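Local coordinates for acyl-CoA thioesterase II TesB2 (Mycobacterium marinum, PDB 3U0A), which probably hydrolyses fatty acyl-CoA to a free fatty acid and coenzyme A, as expected of a double-hotdog acyl-CoA thioesterase of the C/M/P thioester hydrolase family, at residues A[166-171]-A[240-245]. Sequence-based numbering, arbitrary orientation.
Sequences PGKASQ and DQSSPS. With SO4 (sulfate ion), chain L.
Ser170 and Ser243 are tied by one backbone hydrogen bond, Ser243 N to Ser170 O at 2.8 Å, with an N-H...O angle of 162°. The same carbonyl receives a CA-H...O contact from Ser242 CA at 3.2 Å, and Gln171 CA returns a similar contact to Gln241 O at 3.5 Å. Between them Gln171 and Ser242 form an antiparallel non-hydrogen-bonded pair, CA to CA 4.2 Å, with both side chains on one face.

Nonpolar contact is slight: Ser170 CB meets Ser243 CB at 3.9 Å. With chi1 at -160° in Ser170 and -176° in Ser243, both hydroxyls swing opposite the backbone N and bond outside the pair, Ser170 OG at Ser204 O and Ser243 OG at Leu252 O and His119 of the second subunit.

On the Gln171-Ser242 face the link is solvent-mediated. Lys168, bent at chi2, brings NZ to 4.0 Å from Ser242 OG; a water bridges them, accepting from NZ at 2.6 Å. NZ also donates to sulfate O3 at 2.7 Å, an ion probably from the crystallisation liquor. The Gln171 side chain, extended beyond CG, reaches the preceding loop, where OE1 accepts from Leu165 N and NE2 donates to Ala163 O.

The contact thus starts the pairing of strand 171-178 with strand 237-247 in the C-terminal hotdog region; strand 250-259 flanks the latter on its other side, and Ser245 continues the pairing into the second subunit.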
ATOM      1  N   PRO A 166     -17.525  -0.869  13.860  1.00 45.65           N
ATOM      2  CA  PRO A 166     -17.126  -1.328  15.189  1.00 45.97           C
ATOM      3  C   PRO A 166     -15.609  -1.171  15.494  1.00 45.15           C
ATOM      4  O   PRO A 166     -14.755  -1.610  14.693  1.00 44.53           O
ATOM      5  CB  PRO A 166     -17.542  -2.819  15.213  1.00 46.67           C
ATOM      6  CG  PRO A 166     -18.460  -3.009  14.063  1.00 46.96           C
ATOM      7  CD  PRO A 166     -18.206  -1.920  13.078  1.00 46.13           C
ATOM      8  N   GLY A 167     -15.344  -0.553  16.654  1.00 45.30           N
ATOM      9  CA  GLY A 167     -14.027  -0.371  17.193  1.00 44.79           C
ATOM     10  C   GLY A 167     -13.153   0.700  16.552  1.00 43.99           C
ATOM     11  O   GLY A 167     -12.005   0.837  16.938  1.00 43.63           O
ATOM     12  N   LYS A 168     -13.691   1.478  15.619  1.00 43.81           N
ATOM     13  CA  LYS A 168     -12.872   2.393  14.835  1.00 43.11           C
ATOM     14  C   LYS A 168     -12.612   3.708  15.550  1.00 43.27           C
ATOM     15  O   LYS A 168     -13.547   4.381  16.021  1.00 43.90           O
ATOM     16  CB  LYS A 168     -13.547   2.684  13.491  1.00 42.92           C
ATOM     17  CG  LYS A 168     -13.695   1.437  12.643  1.00 42.82           C
ATOM     18  CD  LYS A 168     -13.189   1.638  11.235  1.00 42.18           C
ATOM     19  CE  LYS A 168     -12.920   0.284  10.562  1.00 42.13           C
ATOM     20  NZ  LYS A 168     -12.023   0.392   9.350  1.00 41.52           N
ATOM     21  N   ALA A 169     -11.348   4.094  15.587  1.00 42.83           N
ATOM     22  CA  ALA A 169     -10.959   5.334  16.265  1.00 43.11           C
ATOM     23  C   ALA A 169     -11.309   6.625  15.469  1.00 43.11           C
ATOM     24  O   ALA A 169     -11.645   7.655  16.059  1.00 43.71           O
ATOM     25  CB  ALA A 169      -9.464   5.303  16.577  1.00 42.78           C
ATOM     26  N   SER A 170     -11.252   6.569  14.147  1.00 42.54           N
ATOM     27  CA  SER A 170     -11.109   7.768  13.382  1.00 42.45           C
ATOM     28  C   SER A 170     -11.532   7.541  11.949  1.00 42.01           C
ATOM     29  O   SER A 170     -10.768   7.017  11.140  1.00 41.43           O
ATOM     30  CB  SER A 170      -9.643   8.192  13.450  1.00 42.18           C
ATOM     31  OG  SER A 170      -9.469   9.547  13.127  1.00 42.42           O
ATOM     32  N   GLN A 171     -12.757   7.944  11.639  1.00 42.39           N
ATOM     33  CA  GLN A 171     -13.337   7.779  10.306  1.00 42.13           C
ATOM     34  C   GLN A 171     -13.658   9.142   9.772  1.00 42.36           C
ATOM     35  O   GLN A 171     -13.966  10.076  10.522  1.00 42.98           O
ATOM     36  CB  GLN A 171     -14.665   6.957  10.326  1.00 42.54           C
ATOM     37  CG  GLN A 171     -14.488   5.458  10.509  1.00 42.39           C
ATOM     38  CD  GLN A 171     -15.800   4.749  10.810  1.00 43.07           C
ATOM     39  OE1 GLN A 171     -16.024   4.288  11.933  1.00 43.54           O
ATOM     40  NE2 GLN A 171     -16.670   4.654   9.809  1.00 43.21           N
ATOM     41  N   ASP A 240     -14.559   7.078   1.351  1.00 44.94           N
ATOM     42  CA  ASP A 240     -14.743   6.530   2.671  1.00 45.26           C
ATOM     43  C   ASP A 240     -13.365   6.247   3.299  1.00 44.78           C
ATOM     44  O   ASP A 240     -12.643   5.370   2.835  1.00 44.58           O
ATOM     45  CB  ASP A 240     -15.614   5.285   2.576  1.00 45.94           C
ATOM     46  CG  ASP A 240     -15.941   4.714   3.897  1.00 46.40           C
ATOM     47  OD1 ASP A 240     -16.085   5.464   4.868  1.00 46.47           O
ATOM     48  OD2 ASP A 240     -16.049   3.498   3.957  1.00 46.75           O
ATOM     49  N   GLN A 241     -13.036   7.024   4.336  1.00 44.65           N
ATOM     50  CA  GLN A 241     -11.677   7.096   4.898  1.00 44.20           C
ATOM     51  C   GLN A 241     -11.645   6.672   6.346  1.00 44.55           C
ATOM     52  O   GLN A 241     -12.673   6.671   7.035  1.00 45.12           O
ATOM     53  CB  GLN A 241     -11.101   8.517   4.849  1.00 43.76           C
ATOM     54  CG  GLN A 241     -11.263   9.247   3.547  1.00 43.49           C
ATOM     55  CD  GLN A 241     -10.780  10.694   3.626  1.00 43.13           C
ATOM     56  OE1 GLN A 241     -10.968  11.362   4.637  1.00 43.27           O
ATOM     57  NE2 GLN A 241     -10.167  11.182   2.553  1.00 42.74           N
ATOM     58  N   SER A 242     -10.444   6.311   6.790  1.00 44.27           N
ATOM     59  CA  SER A 242     -10.197   6.004   8.183  1.00 44.58           C
ATOM     60  C   SER A 242      -8.715   6.089   8.515  1.00 44.17           C
ATOM     61  O   SER A 242      -7.863   5.977   7.646  1.00 43.68           O
ATOM     62  CB  SER A 242     -10.742   4.617   8.551  1.00 45.11           C
ATOM     63  OG  SER A 242      -9.717   3.634   8.678  1.00 44.92           O
ATOM     64  N   SER A 243      -8.423   6.287   9.789  1.00 44.44           N
ATOM     65  CA  SER A 243      -7.076   6.257  10.292  1.00 44.22           C
ATOM     66  C   SER A 243      -7.033   5.173  11.341  1.00 44.70           C
ATOM     67  O   SER A 243      -7.378   5.408  12.480  1.00 45.22           O
ATOM     68  CB  SER A 243      -6.691   7.598  10.896  1.00 44.18           C
ATOM     69  OG  SER A 243      -5.335   7.587  11.313  1.00 44.02           O
ATOM     70  N   PRO A 244      -6.617   3.959  10.948  1.00 44.58           N
ATOM     71  CA  PRO A 244      -6.693   2.876  11.910  1.00 45.09           C
ATOM     72  C   PRO A 244      -5.683   3.014  13.037  1.00 45.23           C
ATOM     73  O   PRO A 244      -5.821   2.353  14.054  1.00 45.79           O
ATOM     74  CB  PRO A 244      -6.430   1.639  11.066  1.00 44.85           C
ATOM     75  CG  PRO A 244      -5.680   2.117   9.897  1.00 44.17           C
ATOM     76  CD  PRO A 244      -6.147   3.500   9.628  1.00 44.05           C
ATOM     77  N   SER A 245      -4.685   3.868  12.897  1.00 44.83           N
ATOM     78  CA  SER A 245      -3.621   3.919  13.903  1.00 45.01           C
ATOM     79  C   SER A 245      -2.792   5.164  13.758  1.00 44.68           C
ATOM     80  O   SER A 245      -2.620   5.652  12.679  1.00 44.16           O
ATOM     81  CB  SER A 245      -2.730   2.670  13.776  1.00 44.86           C
ATOM     82  OG  SER A 245      -1.839   2.539  14.843  1.00 45.18           O
TER
HETATM   83  S   SO4 L 286     -11.350  -1.946   6.673  1.00 57.00           S
HETATM   84  O1  SO4 L 286     -10.500  -1.967   5.440  1.00 45.44           O
HETATM   85  O2  SO4 L 286     -10.545  -2.425   7.878  1.00 47.27           O
HETATM   86  O3  SO4 L 286     -11.897  -0.556   6.831  1.00 34.03           O
HETATM   87  O4  SO4 L 286     -12.475  -2.929   6.446  1.00 53.32           O
HETATM   88  O   HOH W   1      -9.738   1.527   9.950  1.00  7.46           O